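Local coordinates for putative uncharacterized protein tcp24 (Actinoplanes teichomyceticus, PDB 4Q38) that probably transfers long-chain acyl groups from acyl-CoA to the glucosamine of teicoplanin-type glycopeptide antibiotics, binding coenzyme A and a decanoylated amino sugar, at residues H100-G111 with Q177-I187. Residues are numbered along the deposited sequence; the frame is centred on the assembly and turned at random.
Sequences HMGDHRAKPRGG and QWWTTYHLRGI. With TEC (2-amino-6-O-decanoyl-2-deoxy-beta-D-glucopyranose), chain E; SO4 (sulfate ion), chain B.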
ATOM      1  N   HIS A 100      16.627   1.543   3.412  1.00 29.44           N
ATOM      2  CA  HIS A 100      15.831   1.213   4.606  1.00 28.31           C
ATOM      3  C   HIS A 100      15.293  -0.191   4.610  1.00 27.78           C
ATOM      4  O   HIS A 100      14.314  -0.483   5.317  1.00 26.95           O
ATOM      5  CB  HIS A 100      14.677   2.193   4.748  1.00 28.56           C
ATOM      6  CG  HIS A 100      15.112   3.614   5.013  1.00 30.08           C
ATOM      7  ND1 HIS A 100      16.012   3.930   5.965  1.00 30.21           N
ATOM      8  CD2 HIS A 100      14.727   4.813   4.417  1.00 29.85           C
ATOM      9  CE1 HIS A 100      16.194   5.270   5.982  1.00 30.63           C
ATOM     10  NE2 HIS A 100      15.407   5.808   5.038  1.00 32.03           N
ATOM     11  N   MET A 101      15.903  -1.075   3.822  1.00 26.61           N
ATOM     12  CA  MET A 101      15.491  -2.476   3.785  1.00 26.71           C
ATOM     13  C   MET A 101      15.423  -3.043   5.211  1.00 27.28           C
ATOM     14  O   MET A 101      16.387  -2.928   5.970  1.00 26.08           O
ATOM     15  CB  MET A 101      16.461  -3.297   2.938  1.00 26.48           C
ATOM     16  CG  MET A 101      16.035  -4.742   2.727  1.00 26.56           C
ATOM     17  SD  MET A 101      14.527  -4.913   1.739  1.00 26.63           S
ATOM     18  CE  MET A 101      15.132  -4.439   0.126  1.00 25.49           C
ATOM     19  N   GLY A 102      14.276  -3.621   5.570  1.00 26.22           N
ATOM     20  CA  GLY A 102      14.067  -4.205   6.895  1.00 26.16           C
ATOM     21  C   GLY A 102      13.866  -3.195   8.014  1.00 27.57           C
ATOM     22  O   GLY A 102      13.729  -3.572   9.171  1.00 27.78           O
ATOM     23  N   ASP A 103      13.823  -1.910   7.678  1.00 27.17           N
ATOM     24  CA  ASP A 103      13.725  -0.869   8.700  1.00 28.50           C
ATOM     25  C   ASP A 103      12.322  -0.249   8.767  1.00 26.69           C
ATOM     26  O   ASP A 103      11.972   0.602   7.956  1.00 27.52           O
ATOM     27  CB  ASP A 103      14.814   0.189   8.462  1.00 30.18           C
ATOM     28  CG  ASP A 103      14.923   1.215   9.600  1.00 32.50           C
ATOM     29  OD1 ASP A 103      14.210   1.122  10.611  1.00 32.38           O
ATOM     30  OD2 ASP A 103      15.740   2.133   9.462  1.00 33.40           O
ATOM     31  N   HIS A 104      11.539  -0.660   9.762  1.00 24.77           N
ATOM     32  CA  HIS A 104      10.166  -0.172   9.927  1.00 25.49           C
ATOM     33  C   HIS A 104      10.105   1.116  10.696  1.00 26.46           C
ATOM     34  O   HIS A 104       9.042   1.732  10.809  1.00 26.59           O
ATOM     35  CB  HIS A 104       9.301  -1.224  10.621  1.00 27.08           C
ATOM     36  CG  HIS A 104       9.815  -1.625  11.986  1.00 27.83           C
ATOM     37  ND1 HIS A 104      10.649  -2.663  12.168  1.00 28.31           N
ATOM     38  CD2 HIS A 104       9.597  -1.072  13.241  1.00 28.70           C
ATOM     39  CE1 HIS A 104      10.958  -2.769  13.473  1.00 27.10           C
ATOM     40  NE2 HIS A 104      10.310  -1.795  14.128  1.00 29.59           N
ATOM     41  N   ARG A 105      11.234   1.537  11.247  1.00 25.62           N
ATOM     42  CA  ARG A 105      11.268   2.837  11.928  1.00 27.87           C
ATOM     43  C   ARG A 105      11.405   4.013  10.962  1.00 30.45           C
ATOM     44  O   ARG A 105      11.148   5.159  11.333  1.00 34.13           O
ATOM     45  CB  ARG A 105      12.366   2.847  12.983  1.00 28.55           C
ATOM     46  CG  ARG A 105      12.000   1.998  14.201  1.00 27.88           C
ATOM     47  CD  ARG A 105      13.143   1.946  15.204  1.00 29.78           C
ATOM     48  NE  ARG A 105      12.759   1.226  16.422  1.00 29.96           N
ATOM     49  CZ  ARG A 105      12.977  -0.069  16.626  1.00 30.96           C
ATOM     50  NH1 ARG A 105      13.564  -0.807  15.692  1.00 32.92           N
ATOM     51  NH2 ARG A 105      12.606  -0.630  17.767  1.00 30.54           N
ATOM     52  N   ALA A 106      11.809   3.734   9.727  1.00 29.52           N
ATOM     53  CA  ALA A 106      11.893   4.774   8.710  1.00 30.11           C
ATOM     54  C   ALA A 106      10.502   5.093   8.161  1.00 30.29           C
ATOM     55  O   ALA A 106       9.692   4.187   7.952  1.00 30.04           O
ATOM     56  CB  ALA A 106      12.830   4.332   7.597  1.00 30.20           C
ATOM     57  N   LYS A 107      10.222   6.375   7.937  1.00 31.57           N
ATOM     58  CA  LYS A 107       8.946   6.807   7.338  1.00 33.14           C
ATOM     59  C   LYS A 107       8.801   6.251   5.914  1.00 31.13           C
ATOM     60  O   LYS A 107       9.805   6.051   5.223  1.00 29.80           O
ATOM     61  CB  LYS A 107       8.842   8.337   7.310  1.00 36.65           C
ATOM     62  CG  LYS A 107       8.678   8.992   8.672  1.00 41.52           C
ATOM     63  CD  LYS A 107       8.853  10.501   8.571  1.00 45.70           C
ATOM     64  CE  LYS A 107       9.186  11.108   9.929  1.00 48.93           C
ATOM     65  NZ  LYS A 107       9.477  12.563   9.813  1.00 52.73           N
ATOM     66  N   PRO A 108       7.555   5.999   5.478  1.00 30.37           N
ATOM     67  CA  PRO A 108       7.292   5.395   4.159  1.00 29.13           C
ATOM     68  C   PRO A 108       7.359   6.394   2.987  1.00 29.75           C
ATOM     69  O   PRO A 108       6.331   6.723   2.390  1.00 31.52           O
ATOM     70  CB  PRO A 108       5.866   4.857   4.311  1.00 28.47           C
ATOM     71  CG  PRO A 108       5.223   5.747   5.332  1.00 29.27           C
ATOM     72  CD  PRO A 108       6.323   6.121   6.290  1.00 29.36           C
ATOM     73  N   ARG A 109       8.554   6.843   2.634  1.00 29.20           N
ATOM     74  CA  ARG A 109       8.676   7.872   1.596  1.00 30.30           C
ATOM     75  C   ARG A 109       8.968   7.254   0.225  1.00 28.51           C
ATOM     76  O   ARG A 109      10.087   6.838  -0.056  1.00 30.65           O
ATOM     77  CB  ARG A 109       9.705   8.932   2.012  1.00 31.58           C
ATOM     78  CG  ARG A 109       9.306   9.673   3.289  1.00 35.03           C
ATOM     79  CD  ARG A 109      10.178  10.896   3.548  1.00 36.34           C
ATOM     80  NE  ARG A 109      11.546  10.518   3.892  1.00 39.21           N
ATOM     81  CZ  ARG A 109      12.625  11.265   3.651  1.00 40.77           C
ATOM     82  NH1 ARG A 109      12.511  12.454   3.061  1.00 40.03           N
ATOM     83  NH2 ARG A 109      13.822  10.819   4.005  1.00 40.32           N
ATOM     84  N   GLY A 110       7.941   7.161  -0.612  1.00 29.04           N
ATOM     85  CA  GLY A 110       8.095   6.562  -1.948  1.00 28.87           C
ATOM     86  C   GLY A 110       8.405   7.584  -3.027  1.00 30.31           C
ATOM     87  O   GLY A 110       8.704   7.224  -4.171  1.00 29.12           O
ATOM     88  N   GLY A 111       8.331   8.863  -2.663  1.00 29.33           N
ATOM     89  CA  GLY A 111       8.511   9.947  -3.626  1.00 29.72           C
ATOM     90  C   GLY A 111       7.181  10.409  -4.193  1.00 29.85           C
ATOM     91  O   GLY A 111       6.167   9.728  -4.033  1.00 29.91           O
ATOM     92  N   GLN A 177       2.501   4.544  -4.054  1.00 25.52           N
ATOM     93  CA  GLN A 177       3.917   4.260  -3.811  1.00 26.27           C
ATOM     94  C   GLN A 177       4.363   4.379  -2.348  1.00 25.41           C
ATOM     95  O   GLN A 177       5.332   3.736  -1.964  1.00 24.57           O
ATOM     96  CB  GLN A 177       4.840   5.103  -4.711  1.00 25.70           C
ATOM     97  CG  GLN A 177       4.787   6.612  -4.487  1.00 26.53           C
ATOM     98  CD  GLN A 177       3.645   7.288  -5.221  1.00 26.18           C
ATOM     99  OE1 GLN A 177       2.773   6.630  -5.785  1.00 26.40           O
ATOM    100  NE2 GLN A 177       3.652   8.610  -5.225  1.00 27.10           N
ATOM    101  N   TRP A 178       3.682   5.205  -1.550  1.00 25.41           N
ATOM    102  CA  TRP A 178       4.015   5.289  -0.123  1.00 26.09           C
ATOM    103  C   TRP A 178       3.783   3.950   0.531  1.00 24.52           C
ATOM    104  O   TRP A 178       4.580   3.511   1.356  1.00 25.00           O
ATOM    105  CB  TRP A 178       3.238   6.404   0.589  1.00 27.25           C
ATOM    106  CG  TRP A 178       1.788   6.094   0.855  1.00 29.10           C
ATOM    107  CD1 TRP A 178       0.682   6.415   0.063  1.00 30.11           C
ATOM    108  CD2 TRP A 178       1.231   5.372   2.013  1.00 29.75           C
ATOM    109  NE1 TRP A 178      -0.483   5.960   0.643  1.00 31.93           N
ATOM    110  CE2 TRP A 178      -0.222   5.332   1.815  1.00 31.44           C
ATOM    111  CE3 TRP A 178       1.777   4.787   3.160  1.00 32.59           C
ATOM    112  CZ2 TRP A 178      -1.072   4.719   2.728  1.00 33.17           C
ATOM    113  CZ3 TRP A 178       0.910   4.178   4.079  1.00 33.25           C
ATOM    114  CH2 TRP A 178      -0.480   4.142   3.864  1.00 33.37           C
ATOM    115  N   TRP A 179       2.702   3.285   0.131  1.00 23.44           N
ATOM    116  CA  TRP A 179       2.317   1.994   0.705  1.00 23.36           C
ATOM    117  C   TRP A 179       3.201   0.866   0.240  1.00 22.68           C
ATOM    118  O   TRP A 179       3.581   0.009   1.043  1.00 20.77           O
ATOM    119  CB  TRP A 179       0.841   1.707   0.442  1.00 22.38           C
ATOM    120  CG  TRP A 179       0.343   0.406   1.011  1.00 22.89           C
ATOM    121  CD1 TRP A 179      -0.269  -0.641   0.326  1.00 23.25           C
ATOM    122  CD2 TRP A 179       0.392  -0.031   2.410  1.00 23.43           C
ATOM    123  NE1 TRP A 179      -0.584  -1.666   1.177  1.00 23.46           N
ATOM    124  CE2 TRP A 179      -0.218  -1.366   2.442  1.00 23.88           C
ATOM    125  CE3 TRP A 179       0.870   0.528   3.597  1.00 24.75           C
ATOM    126  CZ2 TRP A 179      -0.342  -2.095   3.623  1.00 24.18           C
ATOM    127  CZ3 TRP A 179       0.743  -0.220   4.783  1.00 25.98           C
ATOM    128  CH2 TRP A 179       0.150  -1.499   4.790  1.00 24.44           C
ATOM    129  N   THR A 180       3.560   0.854  -1.044  1.00 22.12           N
ATOM    130  CA  THR A 180       4.467  -0.201  -1.538  1.00 22.52           C
ATOM    131  C   THR A 180       5.885  -0.127  -0.951  1.00 22.27           C
ATOM    132  O   THR A 180       6.622  -1.095  -1.071  1.00 21.86           O
ATOM    133  CB  THR A 180       4.534  -0.295  -3.084  1.00 22.63           C
ATOM    134  OG1 THR A 180       4.797   0.995  -3.617  1.00 23.00           O
ATOM    135  CG2 THR A 180       3.202  -0.821  -3.669  1.00 22.95           C
ATOM    136  N   THR A 181       6.257   0.978  -0.289  1.00 22.75           N
ATOM    137  CA  THR A 181       7.552   1.005   0.415  1.00 22.44           C
ATOM    138  C   THR A 181       7.584  -0.028   1.535  1.00 22.78           C
ATOM    139  O   THR A 181       8.656  -0.472   1.924  1.00 22.18           O
ATOM    140  CB  THR A 181       7.942   2.385   1.041  1.00 22.82           C
ATOM    141  OG1 THR A 181       7.041   2.735   2.102  1.00 24.22           O
ATOM    142  CG2 THR A 181       7.991   3.503   0.003  1.00 22.94           C
ATOM    143  N   TYR A 182       6.410  -0.384   2.065  1.00 22.35           N
ATOM    144  CA  TYR A 182       6.331  -1.422   3.098  1.00 22.93           C
ATOM    145  C   TYR A 182       6.695  -2.783   2.511  1.00 22.29           C
ATOM    146  O   TYR A 182       7.539  -3.499   3.062  1.00 21.54           O
ATOM    147  CB  TYR A 182       4.937  -1.486   3.726  1.00 23.31           C
ATOM    148  CG  TYR A 182       4.634  -0.401   4.741  1.00 24.93           C
ATOM    149  CD1 TYR A 182       4.387   0.917   4.338  1.00 24.92           C
ATOM    150  CD2 TYR A 182       4.550  -0.697   6.110  1.00 26.80           C
ATOM    151  CE1 TYR A 182       4.093   1.911   5.269  1.00 27.33           C
ATOM    152  CE2 TYR A 182       4.253   0.292   7.046  1.00 28.07           C
ATOM    153  CZ  TYR A 182       4.029   1.591   6.618  1.00 28.89           C
ATOM    154  OH  TYR A 182       3.732   2.574   7.532  1.00 31.51           O
ATOM    155  N   HIS A 183       6.064  -3.136   1.388  1.00 22.05           N
ATOM    156  CA  HIS A 183       6.355  -4.413   0.746  1.00 22.03           C
ATOM    157  C   HIS A 183       7.803  -4.466   0.346  1.00 21.44           C
ATOM    158  O   HIS A 183       8.475  -5.470   0.571  1.00 22.47           O
ATOM    159  CB  HIS A 183       5.497  -4.627  -0.506  1.00 21.98           C
ATOM    160  CG  HIS A 183       4.034  -4.311  -0.324  1.00 21.50           C
ATOM    161  ND1 HIS A 183       3.594  -3.098   0.046  1.00 21.30           N
ATOM    162  CD2 HIS A 183       2.901  -5.099  -0.513  1.00 21.11           C
ATOM    163  CE1 HIS A 183       2.250  -3.100   0.104  1.00 20.68           C
ATOM    164  NE2 HIS A 183       1.822  -4.321  -0.254  1.00 21.49           N
ATOM    165  N   LEU A 184       8.287  -3.379  -0.253  1.00 22.06           N
ATOM    166  CA  LEU A 184       9.653  -3.320  -0.809  1.00 23.02           C
ATOM    167  C   LEU A 184      10.771  -3.247   0.235  1.00 23.99           C
ATOM    168  O   LEU A 184      11.930  -3.552  -0.064  1.00 24.73           O
ATOM    169  CB  LEU A 184       9.778  -2.146  -1.799  1.00 22.90           C
ATOM    170  CG  LEU A 184       8.956  -2.278  -3.097  1.00 22.76           C
ATOM    171  CD1 LEU A 184       9.032  -1.005  -3.934  1.00 22.75           C
ATOM    172  CD2 LEU A 184       9.382  -3.482  -3.906  1.00 22.29           C
ATOM    173  N   ARG A 185      10.431  -2.848   1.455  1.00 23.69           N
ATOM    174  CA  ARG A 185      11.407  -2.903   2.540  1.00 23.48           C
ATOM    175  C   ARG A 185      11.360  -4.213   3.308  1.00 23.15           C
ATOM    176  O   ARG A 185      12.097  -4.395   4.270  1.00 22.06           O
ATOM    177  CB  ARG A 185      11.221  -1.728   3.490  1.00 23.63           C
ATOM    178  CG  ARG A 185      11.747  -0.417   2.937  1.00 24.20           C
ATOM    179  CD  ARG A 185      11.445   0.710   3.898  1.00 24.03           C
ATOM    180  NE  ARG A 185      10.017   1.050   3.956  1.00 24.71           N
ATOM    181  CZ  ARG A 185       9.442   1.682   4.974  1.00 26.03           C
ATOM    182  NH1 ARG A 185      10.151   1.978   6.070  1.00 26.92           N
ATOM    183  NH2 ARG A 185       8.147   1.988   4.925  1.00 25.28           N
ATOM    184  N   GLY A 186      10.501  -5.141   2.892  1.00 22.50           N
ATOM    185  CA  GLY A 186      10.413  -6.404   3.608  1.00 22.00           C
ATOM    186  C   GLY A 186       9.923  -6.279   5.048  1.00 22.17           C
ATOM    187  O   GLY A 186      10.284  -7.089   5.900  1.00 23.22           O
ATOM    188  N   ILE A 187       9.106  -5.265   5.313  1.00 22.27           N
ATOM    189  CA  ILE A 187       8.536  -5.043   6.644  1.00 23.15           C
ATOM    190  C   ILE A 187       7.047  -5.349   6.709  1.00 22.98           C
ATOM    191  O   ILE A 187       6.418  -5.167   7.758  1.00 23.69           O
ATOM    192  CB  ILE A 187       8.821  -3.600   7.154  1.00 23.14           C
ATOM    193  CG1 ILE A 187       8.188  -2.544   6.229  1.00 22.99           C
ATOM    194  CG2 ILE A 187      10.324  -3.396   7.271  1.00 23.64           C
ATOM    195  CD1 ILE A 187       8.075  -1.157   6.831  1.00 23.76           C
TER
HETATM  196  CAV TEC E 404     -13.050  -5.977  11.629  1.00 38.94           C
HETATM  197  CAU TEC E 404     -11.862  -6.655  10.985  1.00 40.19           C
HETATM  198  CAT TEC E 404     -10.546  -6.189  11.551  1.00 40.56           C
HETATM  199  CAS TEC E 404     -10.502  -4.696  11.715  1.00 38.15           C
HETATM  200  CAR TEC E 404      -9.074  -4.234  11.697  1.00 36.83           C
HETATM  201  CAQ TEC E 404      -8.853  -3.531  10.408  1.00 36.37           C
HETATM  202  CAP TEC E 404      -7.472  -2.993  10.257  1.00 34.63           C
HETATM  203  CAO TEC E 404      -7.295  -2.720   8.802  1.00 35.20           C
HETATM  204  CAN TEC E 404      -6.318  -1.636   8.570  1.00 36.41           C
HETATM  205  CAM TEC E 404      -5.933  -1.540   7.116  1.00 40.59           C
HETATM  206  OAW TEC E 404      -6.315  -2.353   6.310  1.00 37.84           O
HETATM  207  O6  TEC E 404      -5.258  -0.417   6.816  1.00 45.70           O
HETATM  208  C6  TEC E 404      -4.045  -0.474   6.092  1.00 47.37           C
HETATM  209  C5  TEC E 404      -4.158   0.215   4.710  1.00 53.25           C
HETATM  210  O5  TEC E 404      -3.112   1.109   4.471  1.00 55.40           O
HETATM  211  C1  TEC E 404      -3.704   1.883   3.392  0.50 56.48           C
HETATM  212  O1  TEC E 404      -3.394   3.142   3.273  0.50 57.27           O
HETATM  213  C2  TEC E 404      -3.426   1.145   2.113  1.00 57.97           C
HETATM  214  N2  TEC E 404      -4.004   1.910   1.020  1.00 60.57           N
HETATM  215  C3  TEC E 404      -4.229  -0.055   2.301  1.00 55.68           C
HETATM  216  O3  TEC E 404      -3.702  -0.796   1.340  1.00 60.90           O
HETATM  217  C4  TEC E 404      -4.045  -0.770   3.614  1.00 52.63           C
HETATM  218  O4  TEC E 404      -5.042  -1.588   3.772  1.00 46.82           O
HETATM  219  S   SO4 B 401      12.875   8.938   8.029  1.00 68.91           S
HETATM  220  O1  SO4 B 401      11.773   8.380   8.836  1.00 68.41           O
HETATM  221  O2  SO4 B 401      13.659   9.897   8.840  1.00 69.43           O
HETATM  222  O3  SO4 B 401      12.326   9.658   6.855  1.00 70.82           O
HETATM  223  O4  SO4 B 401      13.738   7.814   7.603  1.00 69.39           O
HETATM  224  O   HOH W   1       7.285   3.073   7.249  1.00 29.13           O
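Arg185 lays its aliphatic stem along the backbone of His100, CD standing 3.4 Å from His100 O, and carries its guanidinium into the loop that follows helix 84-98. The arginine sits where helix 177-184 closes in a Schellman motif, Gly186 taking the positive phi (64°). A bend at chi3 (-71°) turns the group back on its own helix, so that NE meets Thr181 O and NH2 meets Thr181 OG1, a side-on grip that fixes its rotation. NH1 reaches into the loop and donates to Ala106 O at 2.9 Å, from above the carbonyl plane, and weakly to Asp103 O. Water 1 links NH2 to Ala106 O, and Ile187 CD1 lies over one guanidinium face. At the helix end, Gly102 N, within the type II turn from His100 to Asp103, donates to Arg185 O (2.7 Å). Some three residues back along the helix, Pro108 CB approaches Tyr182 CE1 at 3.6 Å. The same helix also lines the sugar pocket, where the ring of Trp179 has O3 of the decanoylated glucosamine over one face. At the other end of the contact, Gln177 NE2 donates to Gly111 O over 3.0 Å, nearly straight at 164°, with the acceptor in its amide plane.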